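Local structure of putative uncharacterized protein (Emericella nidulans, 3PGB) at residues 217-222 / 240-245; 248-253 / 309-314; 508-513 / 525-530. The protein probably oxidises primary amines to aldehydes as a copper amine oxidase, using a copper ion and a topaquinone cofactor formed from one of its own tyrosines. One frame throughout, in Å; residues are numbered along the deposited sequence.

Contact 1 (217-222 / 240-245); sequences DTLDIW and FWNMAD
Trp222 lays its indole over one face of the indole of Trp241, an offset stack in which the five-membered rings lie 3.7 Å centroid to centroid with planes 7° apart. A chi1 of 56° sets Trp222 CG between its backbone N and carbonyl carbon, which swings the ring back over its partner. The two ring nitrogens, both donors, lie 3.2 Å apart (Trp222 NE1 to Trp241 NE1) and go to different acceptors: Trp241 NE1 makes a weak bond of 3.3 Å to Trp222 O, whereas Trp222 NE1 donates to Glu251. Behind the stack, Asp220 and Trp241 form an antiparallel hydrogen-bonded pair, Trp241 N reaching Asp220 O at 2.7 Å. On the face that carries Leu219, Ile221 and Phe240, Ile221 CG1 sits over the Phe240 ring, 4.0 Å from its centroid, and Leu219 CD1 meets Phe240 CD1, with helices 186-198 and 200-207 packed against these residues. At the polar end of this face, away from the hairpin turn, two waters lie within bonding distance of Asn242 OD1, one also near Thr218 OG1 and the other near Thr218 O. These contacts define a beta hairpin of strands 219-223 and 235-242, at one margin of a five-stranded antiparallel sheet.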
loop_
_atom_site.group_PDB
_atom_site.type_symbol
_atom_site.label_atom_id
_atom_site.label_comp_id
_atom_site.label_asym_id
_atom_site.label_seq_id
_atom_site.Cartn_x
_atom_site.Cartn_y
_atom_site.Cartn_z
ATOM N N ASP A 217 4.552 26.291 38.374
ATOM C CA ASP A 217 4.727 24.872 38.019
ATOM C C ASP A 217 5.511 24.700 36.722
ATOM O O ASP A 217 5.161 25.286 35.699
ATOM C CB ASP A 217 3.371 24.163 37.856
ATOM C CG ASP A 217 2.748 23.735 39.182
ATOM O OD1 ASP A 217 3.207 24.180 40.260
ATOM O OD2 ASP A 217 1.774 22.945 39.144
ATOM N N THR A 218 6.572 23.899 36.784
ATOM C CA THR A 218 7.351 23.511 35.609
ATOM C C THR A 218 7.201 22.015 35.281
ATOM O O THR A 218 7.701 21.552 34.255
ATOM C CB THR A 218 8.841 23.812 35.819
ATOM O OG1 THR A 218 9.286 23.176 37.025
ATOM C CG2 THR A 218 9.077 25.309 35.914
ATOM N N LEU A 219 6.520 21.270 36.154
ATOM C CA LEU A 219 6.299 19.837 35.963
ATOM C C LEU A 219 4.818 19.531 35.906
ATOM O O LEU A 219 4.000 20.293 36.411
ATOM C CB LEU A 219 6.908 19.029 37.114
ATOM C CG LEU A 219 8.408 19.159 37.366
ATOM C CD1 LEU A 219 8.804 18.286 38.548
ATOM C CD2 LEU A 219 9.204 18.792 36.129
ATOM N N ASP A 220 4.493 18.388 35.312
ATOM C CA ASP A 220 3.119 17.913 35.208
ATOM C C ASP A 220 3.042 16.464 35.681
ATOM O O ASP A 220 4.017 15.730 35.569
ATOM C CB ASP A 220 2.654 18.018 33.756
ATOM C CG ASP A 220 1.148 18.029 33.623
ATOM O OD1 ASP A 220 0.643 17.439 32.640
ATOM O OD2 ASP A 220 0.470 18.632 34.488
ATOM N N ILE A 221 1.885 16.062 36.204
ATOM C CA ILE A 221 1.666 14.695 36.682
ATOM C C ILE A 221 0.434 14.065 36.029
ATOM O O ILE A 221 -0.675 14.607 36.113
ATOM C CB ILE A 221 1.448 14.657 38.205
ATOM C CG1 ILE A 221 2.642 15.268 38.945
ATOM C CG2 ILE A 221 1.212 13.219 38.673
ATOM C CD1 ILE A 221 2.413 15.418 40.431
ATOM N N TRP A 222 0.634 12.920 35.383
ATOM C CA TRP A 222 -0.466 12.116 34.857
ATOM C C TRP A 222 0.030 10.720 34.509
ATOM O O TRP A 222 1.239 10.475 34.502
ATOM C CB TRP A 222 -1.131 12.780 33.646
ATOM C CG TRP A 222 -0.219 13.105 32.505
ATOM C CD1 TRP A 222 0.647 14.149 32.426
ATOM C CD2 TRP A 222 -0.129 12.414 31.252
ATOM N NE1 TRP A 222 1.286 14.145 31.214
ATOM C CE2 TRP A 222 0.830 13.089 30.473
ATOM C CE3 TRP A 222 -0.763 11.289 30.718
ATOM C CZ2 TRP A 222 1.181 12.672 29.190
ATOM C CZ3 TRP A 222 -0.414 10.871 29.438
ATOM C CH2 TRP A 222 0.552 11.562 28.690
ATOM N N PHE A 240 5.819 11.881 36.639
ATOM C CA PHE A 240 6.121 13.285 36.404
ATOM C C PHE A 240 6.542 13.481 34.941
ATOM O O PHE A 240 7.247 12.647 34.381
ATOM C CB PHE A 240 7.215 13.776 37.356
ATOM C CG PHE A 240 6.742 13.965 38.773
ATOM C CD1 PHE A 240 6.396 15.227 39.240
ATOM C CD2 PHE A 240 6.633 12.880 39.636
ATOM C CE1 PHE A 240 5.958 15.410 40.540
ATOM C CE2 PHE A 240 6.190 13.052 40.938
ATOM C CZ PHE A 240 5.859 14.320 41.394
ATOM N N TRP A 241 6.077 14.568 34.325
ATOM C CA TRP A 241 6.532 14.977 32.994
ATOM C C TRP A 241 7.067 16.400 33.050
ATOM O O TRP A 241 6.628 17.192 33.882
ATOM C CB TRP A 241 5.388 14.941 31.982
ATOM C CG TRP A 241 4.670 13.645 31.882
ATOM C CD1 TRP A 241 3.807 13.113 32.793
ATOM C CD2 TRP A 241 4.722 12.725 30.790
ATOM N NE1 TRP A 241 3.326 11.906 32.340
ATOM C CE2 TRP A 241 3.870 11.648 31.110
ATOM C CE3 TRP A 241 5.409 12.702 29.571
ATOM C CZ2 TRP A 241 3.688 10.562 30.254
ATOM C CZ3 TRP A 241 5.229 11.624 28.722
ATOM C CH2 TRP A 241 4.379 10.568 29.069
ATOM N N ASN A 242 8.002 16.721 32.161
ATOM C CA ASN A 242 8.408 18.115 31.939
ATOM C C ASN A 242 7.393 18.831 31.055
ATOM O O ASN A 242 6.801 18.229 30.167
ATOM C CB ASN A 242 9.807 18.208 31.300
ATOM C CG ASN A 242 10.848 18.820 32.232
ATOM O OD1 ASN A 242 10.518 19.609 33.123
ATOM N ND2 ASN A 242 12.116 18.470 32.014
ATOM N N MET A 243 7.201 20.117 31.305
ATOM C CA MET A 243 6.272 20.917 30.524
ATOM C C MET A 243 6.953 21.441 29.264
ATOM O O MET A 243 8.159 21.712 29.261
ATOM C CB MET A 243 5.707 22.071 31.366
ATOM C CG MET A 243 4.618 21.626 32.342
ATOM S SD MET A 243 3.796 22.962 33.234
ATOM C CE MET A 243 2.891 23.772 31.906
ATOM N N ALA A 244 6.171 21.567 28.197
ATOM C CA ALA A 244 6.658 22.111 26.933
ATOM C C ALA A 244 6.716 23.619 27.031
ATOM O O ALA A 244 6.038 24.217 27.868
ATOM C CB ALA A 244 5.746 21.700 25.782
ATOM N N ASP A 245 7.520 24.232 26.167
ATOM C CA ASP A 245 7.591 25.690 26.080
ATOM C C ASP A 245 6.246 26.238 25.607
ATOM O O ASP A 245 5.431 25.506 25.034
ATOM C CB ASP A 245 8.704 26.127 25.119
ATOM C CG ASP A 245 10.093 25.642 25.552
ATOM O OD1 ASP A 245 10.319 25.454 26.768
ATOM O OD2 ASP A 245 10.958 25.455 24.663
HETATM O O HOH W 1 11.077 21.368 35.256
HETATM O O HOH W 2 9.573 22.353 32.452
#

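Contact 2 (248-253 / 309-314); sequences FDSETL and AWAHTE
Phe248 and His312 stack face to face, their ring centroids 3.4 Å apart and their planes within 6° of parallel. The overlap is nearly complete: His312 ND1 lies over the centre of the phenyl ring, Phe248 CG over the centre of the imidazole, and Phe248 CD2 comes to 3.2 Å from His312 CE1. Although the ring planes match, the two side chains approach at about a right angle, so the imidazole enters across the phenyl rather than alongside it. Below this pair, Ser250 CB rests 3.5 Å from Ala311 O, and Leu253 CD1 touches Ala311 CB at 3.7 Å. The methyl of Ala311 also lies over the centre of one face of the neighbouring Trp310 indole, whose rim carbon CH2 meets Leu253 O at 3.6 Å, near the ring plane.

No hydrogen bond joins the two segments directly; a third residue ties them. Asp307 accepts from His312 NE2 through OD2 and is hydrogen-bonded to Ser250 OG through OD1, which fixes the rotation of the imidazole and would probably favour a positive charge on it. The serine hydroxyl is placed for this by a chi1 of 64°. Each backbone makes a short 3-10 turn, closed by Leu253 N to Ser250 O and by His312 N to Ala309 O.

Farther out, Trp310 stacks on His524, and Arg738 of the second subunit packs on Phe248. The contact thus joins the loop between strands 235-242 and 255-263 to the long connection running from helix 287-294 to strand 329-331, beside the subunit interface.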
loop_
_atom_site.group_PDB
_atom_site.type_symbol
_atom_site.label_atom_id
_atom_site.label_comp_id
_atom_site.label_asym_id
_atom_site.label_seq_id
_atom_site.Cartn_x
_atom_site.Cartn_y
_atom_site.Cartn_z
ATOM N N PHE A 248 3.982 25.298 22.218
ATOM C CA PHE A 248 4.410 24.022 21.630
ATOM C C PHE A 248 3.664 22.868 22.314
ATOM O O PHE A 248 3.340 22.954 23.494
ATOM C CB PHE A 248 5.923 23.852 21.751
ATOM C CG PHE A 248 6.709 24.777 20.857
ATOM C CD1 PHE A 248 6.751 24.562 19.481
ATOM C CD2 PHE A 248 7.403 25.866 21.387
ATOM C CE1 PHE A 248 7.473 25.406 18.646
ATOM C CE2 PHE A 248 8.129 26.723 20.559
ATOM C CZ PHE A 248 8.163 26.490 19.184
ATOM N N ASP A 249 3.382 21.799 21.573
ATOM C CA ASP A 249 2.586 20.684 22.103
ATOM C C ASP A 249 3.434 19.413 22.265
ATOM O O ASP A 249 3.044 18.323 21.833
ATOM C CB ASP A 249 1.378 20.424 21.189
ATOM C CG ASP A 249 0.250 19.684 21.895
ATOM O OD1 ASP A 249 -0.026 19.982 23.073
ATOM O OD2 ASP A 249 -0.367 18.810 21.262
ATOM N N SER A 250 4.580 19.556 22.925
ATOM C CA SER A 250 5.598 18.510 22.928
ATOM C C SER A 250 5.747 17.740 24.254
ATOM O O SER A 250 6.728 17.020 24.433
ATOM C CB SER A 250 6.939 19.139 22.544
ATOM O OG SER A 250 7.341 20.093 23.513
ATOM N N GLU A 251 4.780 17.858 25.164
ATOM C CA GLU A 251 4.926 17.272 26.500
ATOM C C GLU A 251 5.058 15.752 26.481
ATOM O O GLU A 251 5.823 15.187 27.268
ATOM C CB GLU A 251 3.769 17.666 27.415
ATOM C CG GLU A 251 3.934 17.133 28.849
ATOM C CD GLU A 251 2.919 17.700 29.822
ATOM O OE1 GLU A 251 2.395 16.913 30.638
ATOM O OE2 GLU A 251 2.641 18.920 29.771
ATOM N N THR A 252 4.328 15.092 25.584
ATOM C CA THR A 252 4.388 13.632 25.491
ATOM C C THR A 252 5.778 13.111 25.074
ATOM O O THR A 252 6.011 11.912 25.125
ATOM C CB THR A 252 3.296 13.050 24.546
ATOM O OG1 THR A 252 3.612 13.342 23.177
ATOM C CG2 THR A 252 1.917 13.603 24.891
ATOM N N LEU A 253 6.681 14.004 24.665
ATOM C CA LEU A 253 8.102 13.675 24.471
ATOM C C LEU A 253 8.995 13.968 25.684
ATOM O O LEU A 253 10.212 13.867 25.571
ATOM C CB LEU A 253 8.674 14.449 23.279
ATOM C CG LEU A 253 8.046 14.198 21.908
ATOM C CD1 LEU A 253 8.819 14.966 20.845
ATOM C CD2 LEU A 253 7.993 12.709 21.585
ATOM N N ALA A 309 14.229 22.545 20.224
ATOM C CA ALA A 309 13.909 22.455 18.788
ATOM C C ALA A 309 13.669 21.017 18.309
ATOM O O ALA A 309 12.800 20.775 17.467
ATOM C CB ALA A 309 15.016 23.105 17.958
ATOM N N TRP A 310 14.447 20.082 18.858
ATOM C CA TRP A 310 14.331 18.652 18.553
ATOM C C TRP A 310 12.909 18.103 18.700
ATOM O O TRP A 310 12.527 17.188 17.971
ATOM C CB TRP A 310 15.282 17.840 19.444
ATOM C CG TRP A 310 14.902 17.815 20.910
ATOM C CD1 TRP A 310 15.264 18.716 21.870
ATOM C CD2 TRP A 310 14.090 16.833 21.573
ATOM N NE1 TRP A 310 14.733 18.356 23.092
ATOM C CE2 TRP A 310 14.009 17.205 22.935
ATOM C CE3 TRP A 310 13.432 15.674 21.150
ATOM C CZ2 TRP A 310 13.291 16.463 23.869
ATOM C CZ3 TRP A 310 12.720 14.935 22.084
ATOM C CH2 TRP A 310 12.657 15.335 23.428
ATOM N N ALA A 311 12.145 18.654 19.646
ATOM C CA ALA A 311 10.762 18.223 19.899
ATOM C C ALA A 311 9.701 19.105 19.231
ATOM O O ALA A 311 8.505 18.890 19.429
ATOM C CB ALA A 311 10.505 18.158 21.402
ATOM N N HIS A 312 10.131 20.086 18.442
ATOM C CA HIS A 312 9.211 21.027 17.809
ATOM C C HIS A 312 9.088 20.754 16.314
ATOM O O HIS A 312 9.992 20.201 15.704
ATOM C CB HIS A 312 9.679 22.458 18.053
ATOM C CG HIS A 312 9.684 22.851 19.495
ATOM N ND1 HIS A 312 10.281 24.007 19.950
ATOM C CD2 HIS A 312 9.168 22.241 20.588
ATOM C CE1 HIS A 312 10.124 24.095 21.257
ATOM N NE2 HIS A 312 9.452 23.036 21.669
ATOM N N THR A 313 7.969 21.171 15.728
ATOM C CA THR A 313 7.616 20.803 14.352
ATOM C C THR A 313 8.060 21.812 13.294
ATOM O O THR A 313 7.994 21.519 12.099
ATOM C CB THR A 313 6.104 20.613 14.230
ATOM O OG1 THR A 313 5.442 21.810 14.658
ATOM C CG2 THR A 313 5.652 19.446 15.096
ATOM N N GLU A 314 8.483 22.995 13.739
ATOM C CA GLU A 314 9.063 24.038 12.878
ATOM C C GLU A 314 10.139 23.506 11.922
ATOM O O GLU A 314 10.784 22.489 12.194
ATOM C CB GLU A 314 9.690 25.144 13.755
ATOM C CG GLU A 314 10.838 24.636 14.683
ATOM C CD GLU A 314 11.392 25.692 15.664
ATOM O OE1 GLU A 314 12.538 25.493 16.145
ATOM O OE2 GLU A 314 10.697 26.698 15.963
#

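Contact 3 (508-513 / 525-530); sequences IQSAYY and DSLSGS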
loop_
_atom_site.group_PDB
_atom_site.type_symbol
_atom_site.label_atom_id
_atom_site.label_comp_id
_atom_site.label_asym_id
_atom_site.label_seq_id
_atom_site.Cartn_x
_atom_site.Cartn_y
_atom_site.Cartn_z
ATOM N N ILE A 508 4.424 11.204 19.425
ATOM C CA ILE A 508 4.361 9.907 20.058
ATOM C C ILE A 508 4.202 10.114 21.563
ATOM O O ILE A 508 4.600 11.151 22.096
ATOM C CB ILE A 508 5.607 9.037 19.735
ATOM C CG1 ILE A 508 6.874 9.584 20.400
ATOM C CG2 ILE A 508 5.793 8.924 18.226
ATOM C CD1 ILE A 508 8.102 8.674 20.235
ATOM N N GLN A 509 3.597 9.146 22.242
ATOM C CA GLN A 509 3.620 9.144 23.693
ATOM C C GLN A 509 4.865 8.397 24.117
ATOM O O GLN A 509 4.954 7.171 23.995
ATOM C CB GLN A 509 2.374 8.526 24.308
ATOM C CG GLN A 509 2.317 8.787 25.797
ATOM C CD GLN A 509 1.029 8.345 26.415
ATOM O OE1 GLN A 509 0.978 7.317 27.087
ATOM N NE2 GLN A 509 -0.029 9.110 26.190
ATOM N N SER A 510 5.816 9.170 24.628
ATOM C CA SER A 510 7.179 8.723 24.865
ATOM C C SER A 510 7.278 7.861 26.116
ATOM O O SER A 510 6.291 7.652 26.816
ATOM C CB SER A 510 8.062 9.962 25.003
ATOM O OG SER A 510 9.421 9.636 25.130
ATOM N N ALA A 511 8.476 7.348 26.378
ATOM C CA ALA A 511 8.770 6.608 27.602
ATOM C C ALA A 511 10.154 7.002 28.091
ATOM O O ALA A 511 11.036 7.294 27.283
ATOM C CB ALA A 511 8.705 5.111 27.347
ATOM N N TYR A 512 10.343 7.025 29.409
ATOM C CA TYR A 512 11.649 7.338 29.990
ATOM C C TYR A 512 12.630 6.228 29.640
ATOM O O TYR A 512 12.266 5.051 29.629
ATOM C CB TYR A 512 11.552 7.515 31.510
ATOM C CG TYR A 512 12.736 8.239 32.119
ATOM C CD1 TYR A 512 12.961 9.592 31.858
ATOM C CD2 TYR A 512 13.624 7.579 32.957
ATOM C CE1 TYR A 512 14.044 10.265 32.415
ATOM C CE2 TYR A 512 14.710 8.236 33.514
ATOM C CZ TYR A 512 14.911 9.578 33.244
ATOM O OH TYR A 512 15.983 10.221 33.800
ATOM N N TYR A 513 13.870 6.606 29.351
ATOM C CA TYR A 513 14.854 5.666 28.795
ATOM C C TYR A 513 15.268 4.591 29.786
ATOM O O TYR A 513 15.533 3.454 29.391
ATOM C CB TYR A 513 16.102 6.405 28.309
ATOM C CG TYR A 513 17.149 6.663 29.376
ATOM C CD1 TYR A 513 18.295 5.877 29.454
ATOM C CD2 TYR A 513 16.991 7.691 30.307
ATOM C CE1 TYR A 513 19.261 6.105 30.432
ATOM C CE2 TYR A 513 17.953 7.932 31.286
ATOM C CZ TYR A 513 19.083 7.137 31.343
ATOM O OH TYR A 513 20.034 7.369 32.306
ATOM N N ASP A 525 18.473 12.024 24.372
ATOM C CA ASP A 525 19.333 12.067 25.571
ATOM C C ASP A 525 18.821 11.206 26.728
ATOM O O ASP A 525 19.586 10.455 27.328
ATOM C CB ASP A 525 19.549 13.512 26.055
ATOM C CG ASP A 525 20.099 14.435 24.960
ATOM O OD1 ASP A 525 20.708 15.478 25.303
ATOM O OD2 ASP A 525 19.916 14.128 23.757
ATOM N N SER A 526 17.530 11.309 27.027
ATOM C CA SER A 526 16.913 10.492 28.076
ATOM C C SER A 526 15.543 9.968 27.648
ATOM O O SER A 526 14.629 9.824 28.470
ATOM C CB SER A 526 16.807 11.301 29.371
ATOM O OG SER A 526 18.096 11.615 29.862
ATOM N N LEU A 527 15.420 9.653 26.357
ATOM C CA LEU A 527 14.128 9.349 25.747
ATOM C C LEU A 527 14.100 7.970 25.103
ATOM O O LEU A 527 15.007 7.614 24.354
ATOM C CB LEU A 527 13.784 10.398 24.686
ATOM C CG LEU A 527 12.301 10.504 24.316
ATOM C CD1 LEU A 527 11.536 11.040 25.503
ATOM C CD2 LEU A 527 12.089 11.394 23.110
ATOM N N SER A 528 13.052 7.207 25.409
ATOM C CA SER A 528 12.742 5.981 24.693
ATOM C C SER A 528 11.560 6.217 23.775
ATOM O O SER A 528 10.571 6.835 24.167
ATOM C CB SER A 528 12.397 4.851 25.652
ATOM O OG SER A 528 11.881 3.741 24.938
ATOM N N GLY A 529 11.664 5.704 22.554
ATOM C CA GLY A 529 10.573 5.782 21.607
ATOM C C GLY A 529 9.384 4.961 22.057
ATOM O O GLY A 529 8.256 5.265 21.679
ATOM N N SER A 530 9.645 3.931 22.872
ATOM C CA SER A 530 8.613 3.063 23.450
ATOM C C SER A 530 8.099 2.102 22.378
ATOM O O SER A 530 8.783 1.860 21.377
ATOM C CB SER A 530 7.474 3.890 24.074
ATOM O OG SER A 530 6.764 3.173 25.073
HETATM O O HOH W 3 5.339 5.256 21.704
#
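The ring of Tyr513 lies against Ser526, which meets it obliquely, CD2 lying 3.6 Å from Ser526 CA. The same CD2 stands over one face of the adjacent Tyr512 ring, offset toward its rim, and Ser526 O reaches Tyr512 CD1 obliquely at 3.8 Å. With CG anti to the backbone N (chi1 -162°), the Tyr512 ring is placed where Ser526 O and Tyr513 CD2 meet it, and its hydroxyl is hydrogen-bonded to Lys303 O.

Beside the rings the two backbones pair antiparallel. Ser528 N donates to Ala511 O at 2.8 Å, nearly in line with the carbonyl bond, while Ala511 N donates to Ser528 O at 3.1 Å. A weaker bond of 3.4 Å from Tyr513 N to Ser526 O extends the pairing. Past Ser528 the second chain turns away: Ser528 OG accepts from Ser530 N in an ST turn, and the Ser530 side chain comes back against the Ala511 methyl, OG to CB 3.6 Å. A water links the two backbones here, donating to both Gln509 O and Gly529 O. At the same end, Ile508 CD1 touches Gly529 O at 3.7 Å.

The side chain of Ile508 comes within about 6 Å of the copper ion, beside the side chains of the copper ligands His698 and His532. Strand 527-528 forms the middle of a small antiparallel sheet, flanked by 511-512 and 522-524, while Pro255 of strand 255-263 packs against Ser510 and Leu527.

Contacts 1, 2 and 3 follow one another along the chain as a worked case of separate pairings joined through one loop. Their centres are about 13 to 15 Å apart. Contact 1 belongs to the hairpin of the five-stranded sheet, and the loop after strand 235-242 carries the first half of contact 2. From that loop, Glu251 turns back to Trp222 of contact 1, while Thr252 bonds through its hydroxyl and backbone carbonyl to Ile508 O and Ser510 N of contact 3. Gln509 also packs on Trp222. The loop 248-253 thereby ties the five-stranded sheet to the region that carries the copper ligands, with only contact 3 reaching the copper site, through the Ile508 side chain.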